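Local structure of beta-mannosidase (Trichoderma harzianum, 4CVU) at residues A[412-417]-A[731-736]; A[737-742]-A[841-846]; A[897-902]-A[914-919]. The protein probably hydrolyses terminal beta-mannosidic bonds at the non-reducing ends of mannosides and mannose-containing oligosaccharides, as a member of glycoside hydrolase family 2. All blocks are in the same frame, centred on the assembly; numbering follows the deposited sequence.

Interaction 1: residues A[412-417]-A[731-736]; sequences ESQNFN and YVSRRT. With CD (cadmium ion), chain T.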
# COMPACT_ATOMS: atom_id res chain seq x y z
N GLU A 412 -16.17 -0.78 -27.74
CA GLU A 412 -16.14 -0.71 -29.22
C GLU A 412 -15.00 -1.56 -29.79
O GLU A 412 -15.21 -2.38 -30.73
CB GLU A 412 -15.98 0.72 -29.67
CG GLU A 412 -17.11 1.63 -29.21
CD GLU A 412 -17.36 2.75 -30.19
OE1 GLU A 412 -17.78 2.40 -31.32
OE2 GLU A 412 -17.10 3.93 -29.85
N SER A 413 -13.83 -1.43 -29.16
CA SER A 413 -12.65 -2.11 -29.63
C SER A 413 -12.76 -3.63 -29.60
O SER A 413 -12.05 -4.32 -30.34
CB SER A 413 -11.43 -1.73 -28.85
OG SER A 413 -10.28 -2.18 -29.54
N GLN A 414 -13.63 -4.14 -28.76
CA GLN A 414 -13.85 -5.56 -28.61
C GLN A 414 -14.89 -6.05 -29.58
O GLN A 414 -15.25 -7.19 -29.56
CB GLN A 414 -14.30 -5.87 -27.19
CG GLN A 414 -13.23 -5.94 -26.10
CD GLN A 414 -13.80 -6.43 -24.79
OE1 GLN A 414 -14.01 -5.66 -23.90
NE2 GLN A 414 -14.11 -7.72 -24.69
N ASN A 415 -15.32 -5.17 -30.46
CA ASN A 415 -16.36 -5.37 -31.45
C ASN A 415 -17.77 -5.59 -30.87
O ASN A 415 -18.53 -6.32 -31.45
CB ASN A 415 -15.99 -6.55 -32.42
CG ASN A 415 -14.72 -6.28 -33.20
OD1 ASN A 415 -14.61 -5.29 -33.88
ND2 ASN A 415 -13.75 -7.13 -33.07
N PHE A 416 -18.09 -4.94 -29.74
CA PHE A 416 -19.40 -5.04 -29.14
C PHE A 416 -20.47 -4.32 -29.98
O PHE A 416 -20.17 -3.42 -30.69
CB PHE A 416 -19.42 -4.42 -27.72
CG PHE A 416 -18.84 -5.28 -26.64
CD1 PHE A 416 -17.72 -6.03 -26.83
CD2 PHE A 416 -19.38 -5.26 -25.41
CE1 PHE A 416 -17.18 -6.74 -25.81
CE2 PHE A 416 -18.84 -5.97 -24.40
CZ PHE A 416 -17.74 -6.70 -24.59
N ASN A 417 -21.71 -4.74 -29.91
CA ASN A 417 -22.83 -3.90 -30.30
C ASN A 417 -23.87 -3.79 -29.21
O ASN A 417 -24.86 -3.07 -29.39
CB ASN A 417 -23.44 -4.34 -31.64
CG ASN A 417 -23.85 -5.78 -31.63
OD1 ASN A 417 -24.24 -6.29 -30.61
ND2 ASN A 417 -23.66 -6.46 -32.75
N TYR A 731 -8.88 -9.21 -25.28
CA TYR A 731 -8.07 -9.38 -26.48
C TYR A 731 -8.55 -10.56 -27.28
O TYR A 731 -8.64 -10.51 -28.52
CB TYR A 731 -6.61 -9.56 -26.13
CG TYR A 731 -5.93 -8.28 -25.67
CD1 TYR A 731 -5.67 -7.26 -26.58
CD2 TYR A 731 -5.58 -8.09 -24.35
CE1 TYR A 731 -5.06 -6.08 -26.16
CE2 TYR A 731 -4.97 -6.91 -23.94
CZ TYR A 731 -4.73 -5.92 -24.87
OH TYR A 731 -4.08 -4.75 -24.48
N VAL A 732 -8.85 -11.66 -26.60
CA VAL A 732 -9.42 -12.88 -27.24
C VAL A 732 -10.88 -12.79 -27.75
O VAL A 732 -11.20 -13.22 -28.85
CB VAL A 732 -9.27 -14.09 -26.31
CG1 VAL A 732 -9.78 -15.35 -27.00
CG2 VAL A 732 -7.80 -14.30 -25.95
N SER A 733 -11.75 -12.22 -26.92
CA SER A 733 -13.13 -11.93 -27.31
C SER A 733 -13.21 -10.92 -28.47
O SER A 733 -14.06 -11.06 -29.35
CB SER A 733 -13.91 -11.52 -26.07
OG SER A 733 -13.51 -10.27 -25.53
N ARG A 734 -12.33 -9.90 -28.51
CA ARG A 734 -12.26 -9.01 -29.68
C ARG A 734 -12.14 -9.79 -30.97
O ARG A 734 -12.86 -9.49 -31.95
CB ARG A 734 -11.07 -8.05 -29.58
CG ARG A 734 -10.72 -7.32 -30.89
CD ARG A 734 -9.33 -6.71 -30.83
NE ARG A 734 -9.26 -5.40 -30.18
CZ ARG A 734 -8.19 -4.93 -29.53
NH1 ARG A 734 -7.12 -5.67 -29.35
NH2 ARG A 734 -8.19 -3.71 -29.05
N ARG A 735 -11.21 -10.76 -31.01
CA ARG A 735 -10.97 -11.54 -32.22
C ARG A 735 -12.16 -12.41 -32.45
O ARG A 735 -12.60 -12.59 -33.61
CB ARG A 735 -9.72 -12.42 -32.12
CG ARG A 735 -8.39 -11.69 -32.29
CD ARG A 735 -7.27 -12.71 -32.55
NE ARG A 735 -7.00 -13.57 -31.40
CZ ARG A 735 -6.15 -13.28 -30.41
NH1 ARG A 735 -5.44 -12.14 -30.42
NH2 ARG A 735 -6.00 -14.13 -29.40
N THR A 736 -12.69 -12.96 -31.36
CA THR A 736 -13.78 -13.91 -31.49
C THR A 736 -15.14 -13.20 -31.75
O THR A 736 -16.10 -13.87 -32.09
CB THR A 736 -13.87 -14.84 -30.25
OG1 THR A 736 -12.56 -15.17 -29.80
CG2 THR A 736 -14.61 -16.14 -30.57
CD CD T . -17.26 4.04 -33.15
O HOH W 1 -16.99 5.79 -31.93
O HOH W 2 -17.40 2.32 -34.69
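Arg734 NH2 donates to Ser413 OG over just 2.6 Å, almost in line (174° at the hydrogen) and within the plane of the guanidinium group. One nitrogen along, Arg734 NE reaches Ser413 O at 3.0 Å, so the arginine takes hold of a single serine side-on, with one N-H for the hydroxyl and one for the carbonyl. That carbonyl is approached from above its own plane. A bend at chi3 (-83°) turns the guanidinium group alongside Ser413. Two amides extend the grip. Gln414 NE2 donates to Ser733 OG at 2.8 Å and has a second partner in Tyr705 OH, while Asn415 ND2 meets Arg734 O at 2.8 Å with that oxygen lying in the amide plane. Gln414 O, buried here without a polar partner, lies 3.5 Å from Arg734 CA, whose C-H points straight at it. At the far end Glu412 OE1 binds a cadmium ion at 2.5 Å, and two waters also bind the metal. The principle illustrated is how a helix C-terminus is used: a Schellman motif with Asn415 as its C-prime residue finishes helix 401-413, and helix 729-736 docks on that terminus, which leads into strand 418-421 of what is, in this family, probably the catalytic (beta/alpha)8 barrel.

Interaction 2: residues A[737-742]-A[841-846]; sequences YEHVIA and TTFTHH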
# COMPACT_ATOMS: atom_id res chain seq x y z
N TYR A 737 -15.20 -11.89 -31.55
CA TYR A 737 -16.37 -11.08 -31.91
C TYR A 737 -16.19 -10.36 -33.29
O TYR A 737 -16.96 -9.48 -33.66
CB TYR A 737 -16.69 -10.06 -30.80
CG TYR A 737 -17.45 -10.60 -29.57
CD1 TYR A 737 -18.19 -11.77 -29.61
CD2 TYR A 737 -17.48 -9.88 -28.39
CE1 TYR A 737 -18.92 -12.22 -28.50
CE2 TYR A 737 -18.21 -10.32 -27.28
CZ TYR A 737 -18.92 -11.51 -27.35
OH TYR A 737 -19.63 -11.96 -26.26
N GLU A 738 -15.15 -10.71 -34.04
CA GLU A 738 -14.99 -10.13 -35.37
C GLU A 738 -16.14 -10.59 -36.29
O GLU A 738 -16.78 -11.63 -36.06
CB GLU A 738 -13.62 -10.52 -35.96
CG GLU A 738 -12.45 -9.76 -35.36
CD GLU A 738 -11.19 -9.88 -36.18
OE1 GLU A 738 -11.25 -9.50 -37.35
OE2 GLU A 738 -10.17 -10.38 -35.71
N HIS A 739 -16.40 -9.79 -37.32
CA HIS A 739 -17.53 -10.06 -38.23
C HIS A 739 -17.48 -11.44 -38.86
O HIS A 739 -18.48 -12.11 -38.92
CB HIS A 739 -17.64 -8.98 -39.31
CG HIS A 739 -17.98 -7.63 -38.77
ND1 HIS A 739 -19.20 -7.34 -38.19
CD2 HIS A 739 -17.26 -6.49 -38.70
CE1 HIS A 739 -19.21 -6.08 -37.79
NE2 HIS A 739 -18.05 -5.54 -38.10
N VAL A 740 -16.30 -11.85 -39.31
CA VAL A 740 -16.08 -13.14 -39.96
C VAL A 740 -14.90 -13.84 -39.26
O VAL A 740 -13.80 -13.30 -39.22
CB VAL A 740 -15.77 -12.94 -41.47
CG1 VAL A 740 -15.76 -14.25 -42.22
CG2 VAL A 740 -16.78 -11.99 -42.11
N ILE A 741 -15.15 -15.02 -38.70
CA ILE A 741 -14.16 -15.78 -37.94
C ILE A 741 -14.10 -17.22 -38.43
O ILE A 741 -15.08 -17.76 -38.91
CB ILE A 741 -14.44 -15.73 -36.41
CG1 ILE A 741 -15.82 -16.36 -36.08
CG2 ILE A 741 -14.39 -14.29 -35.90
CD1 ILE A 741 -16.04 -16.63 -34.60
N ALA A 742 -12.91 -17.79 -38.32
CA ALA A 742 -12.66 -19.23 -38.49
C ALA A 742 -12.39 -19.81 -37.12
O ALA A 742 -11.52 -19.32 -36.40
CB ALA A 742 -11.45 -19.45 -39.40
N THR A 841 -15.25 -4.10 -48.08
CA THR A 841 -14.32 -4.18 -46.96
C THR A 841 -13.61 -5.53 -46.99
O THR A 841 -14.19 -6.53 -47.41
CB THR A 841 -15.07 -4.03 -45.62
OG1 THR A 841 -15.52 -2.69 -45.49
CG2 THR A 841 -14.20 -4.35 -44.42
N THR A 842 -12.37 -5.54 -46.55
CA THR A 842 -11.64 -6.80 -46.36
C THR A 842 -11.65 -7.20 -44.86
O THR A 842 -11.28 -6.43 -43.98
CB THR A 842 -10.22 -6.75 -46.97
OG1 THR A 842 -9.44 -7.86 -46.49
CG2 THR A 842 -9.52 -5.44 -46.65
N PHE A 843 -12.13 -8.41 -44.60
CA PHE A 843 -12.21 -8.98 -43.25
C PHE A 843 -11.12 -10.04 -43.04
O PHE A 843 -10.96 -10.95 -43.85
CB PHE A 843 -13.58 -9.62 -43.05
CG PHE A 843 -14.72 -8.67 -43.23
CD1 PHE A 843 -15.01 -7.72 -42.26
CD2 PHE A 843 -15.51 -8.72 -44.36
CE1 PHE A 843 -16.06 -6.83 -42.41
CE2 PHE A 843 -16.56 -7.83 -44.53
CZ PHE A 843 -16.84 -6.88 -43.55
N THR A 844 -10.35 -9.91 -41.96
CA THR A 844 -9.31 -10.90 -41.64
C THR A 844 -9.39 -11.32 -40.16
O THR A 844 -9.63 -10.52 -39.28
CB THR A 844 -7.92 -10.31 -41.86
OG1 THR A 844 -7.85 -9.11 -41.12
CG2 THR A 844 -7.72 -9.97 -43.26
N HIS A 845 -9.17 -12.60 -39.93
CA HIS A 845 -9.23 -13.18 -38.60
C HIS A 845 -8.04 -14.13 -38.43
O HIS A 845 -7.80 -14.94 -39.29
CB HIS A 845 -10.53 -13.99 -38.47
CG HIS A 845 -10.72 -14.61 -37.14
ND1 HIS A 845 -10.88 -15.96 -36.96
CD2 HIS A 845 -10.78 -14.05 -35.91
CE1 HIS A 845 -11.03 -16.20 -35.67
NE2 HIS A 845 -10.99 -15.06 -35.02
N HIS A 846 -7.34 -14.01 -37.32
CA HIS A 846 -6.21 -14.86 -36.94
C HIS A 846 -6.62 -15.77 -35.79
O HIS A 846 -7.37 -15.39 -34.92
CB HIS A 846 -5.00 -14.02 -36.56
CG HIS A 846 -4.55 -13.13 -37.67
ND1 HIS A 846 -5.19 -11.94 -37.96
CD2 HIS A 846 -3.59 -13.28 -38.61
CE1 HIS A 846 -4.62 -11.39 -39.02
NE2 HIS A 846 -3.65 -12.19 -39.44
O HOH W 3 -8.06 -11.64 -35.78
O HOH W 4 -11.74 -7.66 -40.06
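Phe843 is the first residue of 841-846 to meet the segment 737-742, and it does so across the interior of an immunoglobulin-like beta sandwich. Strands 740-747 and 841-849 are the outermost strands of its two facing sheets, and their short segments run in nearly the same direction, 32° apart. The ring of Phe843 has Val740 CG2 beside its CG at 4.1 Å, and its CE1 lies 3.9 Å from His739 CD2, the two ring planes being inclined at 69°. The His739 ring is held from elsewhere, by Asp317 at NE2 and Asp760 at ND1. At Thr844 the backbone takes over. Its O lies 2.7 Å from Glu738 OE1, close enough that the acid probably holds a proton. His845 then turns inward, its CG anti to the backbone N (chi1 -178°), which carries the imidazole beneath Ile741. There the CB of Ile741 sits 3.6 Å from the centroid of the His845 ring in a CH-pi contact, with CG2 against the NE2–CD2 side. Around the rim of the same ring, in its plane, lie Glu738 OE2 and Ala742 O, the latter 3.2 Å from His845 CE1. The ring thus has an oxygen at its edge on the CD2 side and another on the CE1 side, and Ile741 over one face. Last comes the backbone of His846, reached through one water that accepts from His846 N at 2.9 Å and donates to Glu738 OE2 at 2.5 Å.

Interaction 3: residues A[897-902]-A[914-919]; sequences GFFDDN and VGFTLQ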
# COMPACT_ATOMS: atom_id res chain seq x y z
N GLY A 897 -4.94 2.39 -21.54
CA GLY A 897 -5.19 2.09 -22.92
C GLY A 897 -5.21 0.62 -23.21
O GLY A 897 -5.40 -0.19 -22.32
N PHE A 898 -4.99 0.27 -24.47
CA PHE A 898 -4.97 -1.12 -24.89
C PHE A 898 -4.25 -1.25 -26.24
O PHE A 898 -4.28 -0.33 -27.06
CB PHE A 898 -6.38 -1.70 -24.92
CG PHE A 898 -7.39 -0.84 -25.64
CD1 PHE A 898 -7.52 -0.91 -27.04
CD2 PHE A 898 -8.21 0.05 -24.95
CE1 PHE A 898 -8.44 -0.11 -27.72
CE2 PHE A 898 -9.13 0.85 -25.62
CZ PHE A 898 -9.23 0.78 -27.02
N PHE A 899 -3.65 -2.41 -26.46
CA PHE A 899 -2.96 -2.74 -27.70
C PHE A 899 -3.99 -3.18 -28.77
O PHE A 899 -5.08 -3.65 -28.43
CB PHE A 899 -1.95 -3.86 -27.46
CG PHE A 899 -0.83 -3.48 -26.52
CD1 PHE A 899 0.31 -2.82 -27.00
CD2 PHE A 899 -0.91 -3.79 -25.16
CE1 PHE A 899 1.34 -2.45 -26.14
CE2 PHE A 899 0.11 -3.41 -24.30
CZ PHE A 899 1.25 -2.75 -24.79
N ASP A 900 -3.60 -3.09 -30.04
CA ASP A 900 -4.53 -3.48 -31.13
C ASP A 900 -4.59 -4.98 -31.30
O ASP A 900 -5.42 -5.50 -32.03
CB ASP A 900 -4.19 -2.77 -32.45
CG ASP A 900 -2.91 -3.26 -33.09
OD1 ASP A 900 -2.50 -4.42 -32.87
OD2 ASP A 900 -2.32 -2.47 -33.87
N ASP A 901 -3.69 -5.68 -30.60
CA ASP A 901 -3.76 -7.13 -30.52
C ASP A 901 -2.90 -7.59 -29.34
O ASP A 901 -2.01 -6.86 -28.91
CB ASP A 901 -3.22 -7.78 -31.80
CG ASP A 901 -3.75 -9.20 -31.98
OD1 ASP A 901 -4.72 -9.57 -31.30
OD2 ASP A 901 -3.17 -9.94 -32.79
N ASN A 902 -3.21 -8.76 -28.82
CA ASN A 902 -2.46 -9.33 -27.73
C ASN A 902 -2.84 -10.80 -27.59
O ASN A 902 -3.86 -11.21 -28.14
CB ASN A 902 -2.71 -8.56 -26.42
CG ASN A 902 -1.46 -8.34 -25.61
OD1 ASN A 902 -0.45 -8.98 -25.86
ND2 ASN A 902 -1.52 -7.43 -24.65
N VAL A 914 2.27 -3.91 -33.58
CA VAL A 914 1.15 -3.74 -32.63
C VAL A 914 1.14 -2.30 -32.17
O VAL A 914 2.10 -1.84 -31.59
CB VAL A 914 1.31 -4.68 -31.42
CG1 VAL A 914 0.16 -4.50 -30.45
CG2 VAL A 914 1.39 -6.15 -31.85
N GLY A 915 0.06 -1.58 -32.47
CA GLY A 915 -0.16 -0.22 -31.92
C GLY A 915 -0.90 -0.24 -30.59
O GLY A 915 -1.37 -1.29 -30.15
N PHE A 916 -1.01 0.93 -29.97
CA PHE A 916 -1.63 1.10 -28.67
C PHE A 916 -2.49 2.35 -28.73
O PHE A 916 -2.04 3.41 -29.18
CB PHE A 916 -0.53 1.29 -27.59
CG PHE A 916 -1.02 1.27 -26.16
CD1 PHE A 916 -1.16 0.07 -25.47
CD2 PHE A 916 -1.29 2.44 -25.48
CE1 PHE A 916 -1.59 0.04 -24.14
CE2 PHE A 916 -1.69 2.43 -24.15
CZ PHE A 916 -1.86 1.22 -23.48
N THR A 917 -3.74 2.22 -28.28
CA THR A 917 -4.62 3.38 -28.08
C THR A 917 -4.31 4.04 -26.75
O THR A 917 -4.66 3.51 -25.71
CB THR A 917 -6.06 2.91 -28.16
OG1 THR A 917 -6.27 2.31 -29.44
CG2 THR A 917 -7.05 4.04 -27.95
N LEU A 918 -3.60 5.15 -26.78
CA LEU A 918 -3.19 5.84 -25.57
C LEU A 918 -4.36 6.66 -25.09
O LEU A 918 -4.75 7.61 -25.75
CB LEU A 918 -1.98 6.74 -25.82
CG LEU A 918 -1.41 7.51 -24.64
CD1 LEU A 918 -1.01 6.56 -23.54
CD2 LEU A 918 -0.19 8.32 -25.07
N GLN A 919 -4.94 6.30 -23.95
CA GLN A 919 -6.05 7.05 -23.36
C GLN A 919 -5.57 8.06 -22.35
O GLN A 919 -6.11 9.16 -22.28
CB GLN A 919 -7.06 6.14 -22.71
CG GLN A 919 -7.67 5.19 -23.69
CD GLN A 919 -8.55 4.17 -23.04
OE1 GLN A 919 -8.16 3.57 -22.04
NE2 GLN A 919 -9.76 3.97 -23.57
O HOH W 5 -5.22 -0.14 -30.00
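Thr917 N donates to Phe898 O at 2.9 Å, a sound bond between two antiparallel strands, the first of them weakly bonded, at one edge of a sheet in the C-terminal Ig-fold domain. The return bond, Phe898 N to Thr917 O, is weak at 3.5 Å. Phe898 O is also served by a water that donates from 3.1 Å and lies 2.7 Å from Thr917 OG1. Beyond the strand end, Asp900 N gives to Gly915 O at 2.9 Å. Gly915 N answers to Asp900 OD2, met from above the carboxylate plane; with chi1 at 70°, CG lies between the backbone N and carbonyl carbon and brings the acid back over the strand. Phe899 N and O, turned from this partner, are satisfied by Tyr731 OH and Arg734 NH1, whereas Asp901 O is buried with no polar partner. Phe916 meets Phe899 edge-to-face, the planes at 70°, and Phe899 CB packs on Val914 CG1 at 3.7 Å. An alanine in place of Phe899 would probably deprive the Phe916 edge of the face it meets, opening a gap beside Val914 and leaving that ring freer to turn. The flat side of Phe916 is occupied differently: Phe898 N sits over it, 3.4 Å from Phe916 CE1.

Overall arrangement
From the N terminus, the chain first lays down 412-417, then runs through more than 300 residues rich in helix before 731-736 returns to close interaction 1. Interaction 2 opens at once, because strand 740-747 directly follows helix 729-736, and closes a loop of 98 residues containing strands but no helix. Interaction 3 closes a short local loop in the C-terminal domain. The three loops stand in series and neither nest nor cross. Helix 729-736 is the common link: Arg735 O packs against Ile741 and His845 of interaction 2, and Arg735 NH1 forms a salt bridge with Asp901 of interaction 3. Interactions 2 and 3 do not touch each other, but each touches interaction 1, where the probable barrel and two Ig-like domains meet.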